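Carbohydrate-binding module family 14 protein (Pseudocercospora fuligena, PDB 4Z4A) probably binds chitin through its family 14 carbohydrate-binding module, as a fungal avirulence effector of the Avr4 type. Local coordinates at residues L80-D83 with N84-W87. Sequence-based numbering, arbitrary orientation.
With EDO (1,2-ethanediol), chain Q; EDO (1,2-ethanediol), chain R.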
ATOM      1  N   LEU B  80       6.793 -13.160  -1.693  1.00 25.86           N
ATOM      2  CA  LEU B  80       7.772 -12.750  -0.725  1.00 24.93           C
ATOM      3  C   LEU B  80       7.999 -11.248  -0.908  1.00 24.73           C
ATOM      4  O   LEU B  80       7.851 -10.712  -1.995  1.00 22.40           O
ATOM      5  CB  LEU B  80       9.097 -13.483  -0.936  1.00 25.40           C
ATOM      6  CG  LEU B  80       9.055 -15.014  -0.786  1.00 26.61           C
ATOM      7  CD1 LEU B  80      10.465 -15.519  -0.953  1.00 26.99           C
ATOM      8  CD2 LEU B  80       8.387 -15.489   0.508  1.00 28.58           C
ATOM      9  N   TRP B  81       8.451 -10.602   0.154  1.00 23.64           N
ATOM     10  CA  TRP B  81       8.784  -9.170   0.051  1.00 22.50           C
ATOM     11  C   TRP B  81       9.953  -8.883  -0.861  1.00 21.62           C
ATOM     12  O   TRP B  81      10.987  -9.578  -0.815  1.00 22.98           O
ATOM     13  CB  TRP B  81       9.111  -8.632   1.410  1.00 22.33           C
ATOM     14  CG  TRP B  81       9.220  -7.120   1.451  1.00 23.01           C
ATOM     15  CD1 TRP B  81      10.321  -6.402   1.775  1.00 23.52           C
ATOM     16  CD2 TRP B  81       8.176  -6.165   1.187  1.00 22.76           C
ATOM     17  NE1 TRP B  81      10.047  -5.054   1.738  1.00 22.55           N
ATOM     18  CE2 TRP B  81       8.720  -4.886   1.414  1.00 22.02           C
ATOM     19  CE3 TRP B  81       6.810  -6.276   0.860  1.00 24.32           C
ATOM     20  CZ2 TRP B  81       7.968  -3.716   1.248  1.00 23.02           C
ATOM     21  CZ3 TRP B  81       6.075  -5.124   0.705  1.00 22.46           C
ATOM     22  CH2 TRP B  81       6.655  -3.859   0.908  1.00 22.28           C
ATOM     23  N   ASN B  82       9.782  -7.857  -1.693  1.00 20.61           N
ATOM     24  CA  ASN B  82      10.823  -7.380  -2.603  1.00 19.59           C
ATOM     25  C   ASN B  82      10.989  -5.908  -2.227  1.00 20.91           C
ATOM     26  O   ASN B  82      10.212  -5.059  -2.669  1.00 19.82           O
ATOM     27  CB  ASN B  82      10.403  -7.509  -4.042  1.00 20.24           C
ATOM     28  CG  ASN B  82      11.341  -6.851  -5.045  1.00 21.81           C
ATOM     29  OD1 ASN B  82      12.309  -6.137  -4.717  1.00 22.13           O
ATOM     30  ND2 ASN B  82      10.996  -6.984  -6.302  1.00 22.63           N
ATOM     31  N   ASP B  83      11.977  -5.658  -1.375  1.00 20.18           N
ATOM     32  CA  ASP B  83      12.207  -4.280  -0.908  1.00 21.60           C
ATOM     33  C   ASP B  83      12.691  -3.295  -1.948  1.00 21.90           C
ATOM     34  O   ASP B  83      12.554  -2.057  -1.721  1.00 23.20           O
ATOM     35  CB  ASP B  83      13.176  -4.304   0.262  1.00 23.62           C
ATOM     36  CG  ASP B  83      12.991  -3.108   1.195  1.00 24.30           C
ATOM     37  OD1 ASP B  83      11.885  -2.848   1.707  1.00 23.02           O
ATOM     38  OD2 ASP B  83      14.012  -2.418   1.390  1.00 27.55           O
ATOM     39  N   ASN B  84      13.236  -3.762  -3.057  1.00 21.75           N
ATOM     40  CA  ASN B  84      13.623  -2.904  -4.180  1.00 23.08           C
ATOM     41  C   ASN B  84      12.448  -2.136  -4.775  1.00 23.32           C
ATOM     42  O   ASN B  84      12.579  -0.972  -5.145  1.00 25.29           O
ATOM     43  CB  ASN B  84      14.312  -3.689  -5.288  1.00 24.31           C
ATOM     44  CG  ASN B  84      15.593  -4.340  -4.818  1.00 24.19           C
ATOM     45  OD1 ASN B  84      15.832  -5.545  -5.037  1.00 27.85           O
ATOM     46  ND2 ASN B  84      16.361  -3.602  -4.098  1.00 23.35           N
ATOM     47  N   LYS B  85      11.311  -2.813  -4.844  1.00 21.99           N
ATOM     48  CA  LYS B  85      10.079  -2.266  -5.424  1.00 21.09           C
ATOM     49  C   LYS B  85       9.037  -2.003  -4.386  1.00 20.23           C
ATOM     50  O   LYS B  85       7.917  -1.558  -4.738  1.00 23.90           O
ATOM     51  CB  LYS B  85       9.546  -3.281  -6.487  1.00 23.23           C
ATOM     52  CG  LYS B  85      10.303  -3.182  -7.780  1.00 26.07           C
ATOM     53  CD  LYS B  85       9.822  -4.146  -8.845  1.00 26.59           C
ATOM     54  CE  LYS B  85      10.632  -4.034 -10.120  1.00 29.79           C
ATOM     55  NZ  LYS B  85      10.130  -4.971 -11.166  1.00 32.66           N
ATOM     56  N   LYS B  86       9.337  -2.303  -3.121  1.00 19.80           N
ATOM     57  CA  LYS B  86       8.454  -2.194  -1.920  1.00 20.35           C
ATOM     58  C   LYS B  86       7.077  -2.845  -2.132  1.00 20.81           C
ATOM     59  O   LYS B  86       5.993  -2.230  -1.967  1.00 21.29           O
ATOM     60  CB  LYS B  86       8.265  -0.717  -1.541  1.00 21.08           C
ATOM     61  CG  LYS B  86       9.602  -0.058  -1.162  1.00 22.81           C
ATOM     62  CD  LYS B  86      10.008  -0.467   0.236  1.00 22.34           C
ATOM     63  CE  LYS B  86      11.327   0.204   0.666  1.00 23.33           C
ATOM     64  NZ  LYS B  86      11.741  -0.194   2.037  1.00 23.82           N
ATOM     65  N   TRP B  87       7.131  -4.069  -2.628  1.00 21.20           N
ATOM     66  CA  TRP B  87       5.891  -4.825  -2.790  1.00 21.57           C
ATOM     67  C   TRP B  87       6.113  -6.302  -2.560  1.00 22.09           C
ATOM     68  O   TRP B  87       7.253  -6.804  -2.543  1.00 22.19           O
ATOM     69  CB  TRP B  87       5.264  -4.583  -4.173  1.00 20.89           C
ATOM     70  CG  TRP B  87       5.991  -5.036  -5.408  1.00 20.71           C
ATOM     71  CD1 TRP B  87       7.223  -5.693  -5.481  1.00 20.82           C
ATOM     72  CD2 TRP B  87       5.484  -5.001  -6.755  1.00 21.25           C
ATOM     73  NE1 TRP B  87       7.501  -5.980  -6.792  1.00 20.30           N
ATOM     74  CE2 TRP B  87       6.458  -5.587  -7.586  1.00 21.05           C
ATOM     75  CE3 TRP B  87       4.292  -4.510  -7.348  1.00 22.07           C
ATOM     76  CZ2 TRP B  87       6.324  -5.649  -8.971  1.00 21.77           C
ATOM     77  CZ3 TRP B  87       4.144  -4.624  -8.767  1.00 23.19           C
ATOM     78  CH2 TRP B  87       5.171  -5.164  -9.545  1.00 23.09           C
TER
HETATM   79  C1  EDO Q 207       3.478  -0.622  -2.914  1.00 51.70           C
HETATM   80  O1  EDO Q 207       3.014   0.714  -2.677  1.00 49.28           O
HETATM   81  C2  EDO Q 207       4.088  -0.765  -4.300  1.00 48.22           C
HETATM   82  O2  EDO Q 207       5.339  -0.106  -4.365  1.00 54.71           O
HETATM   83  C1  EDO R 208      16.694  -4.414   2.982  1.00 53.82           C
HETATM   84  O1  EDO R 208      16.724  -3.378   1.994  1.00 60.31           O
HETATM   85  C2  EDO R 208      15.882  -5.592   2.496  1.00 50.52           C
HETATM   86  O2  EDO R 208      16.050  -6.677   3.413  1.00 48.83           O
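Asp83 and Lys86 run side by side, and Lys86 NZ closes on Asp83 OD1 at 2.7 Å in a salt bridge, approaching from the syn side. The same oxygen takes Trp81 NE1 on its anti side at 2.9 Å, a nearly straight bond close to the indole plane, so two donors grip it. A bend at chi2 (-77°) folds the Lys86 chain back over Asp83 O, and its ammonium also reaches Leu45 O. The tight part is the Trp81 indole: the Trp87 backbone lies over one face, Trp81 CH2 meets Lys86 C obliquely at 3.2 Å, and Tyr55 stacks on the same ring system. The backbone forms a short antiparallel hairpin within the chitin-binding Peritrophin-A domain; Asn82 N donates to Trp87 O and Trp87 N to Asn82 O, and a G1 beta bulge sets left-handed Lys86 (phi 49°) and Trp87 together across from Asn82. Asn82 carries its amide out along the turn, chi1 172° setting it opposite the backbone N; OD1 lies 3.0 Å from Asn84 N in a weak bond, while ND2, at the Trp87 ring edge, bonds Asp89 OD2. The solvent side is looser: Asn84 is exposed, and extended Lys85 brushes Asn82 ND2 with CB and CD, both 4.0 Å off, before its end departs.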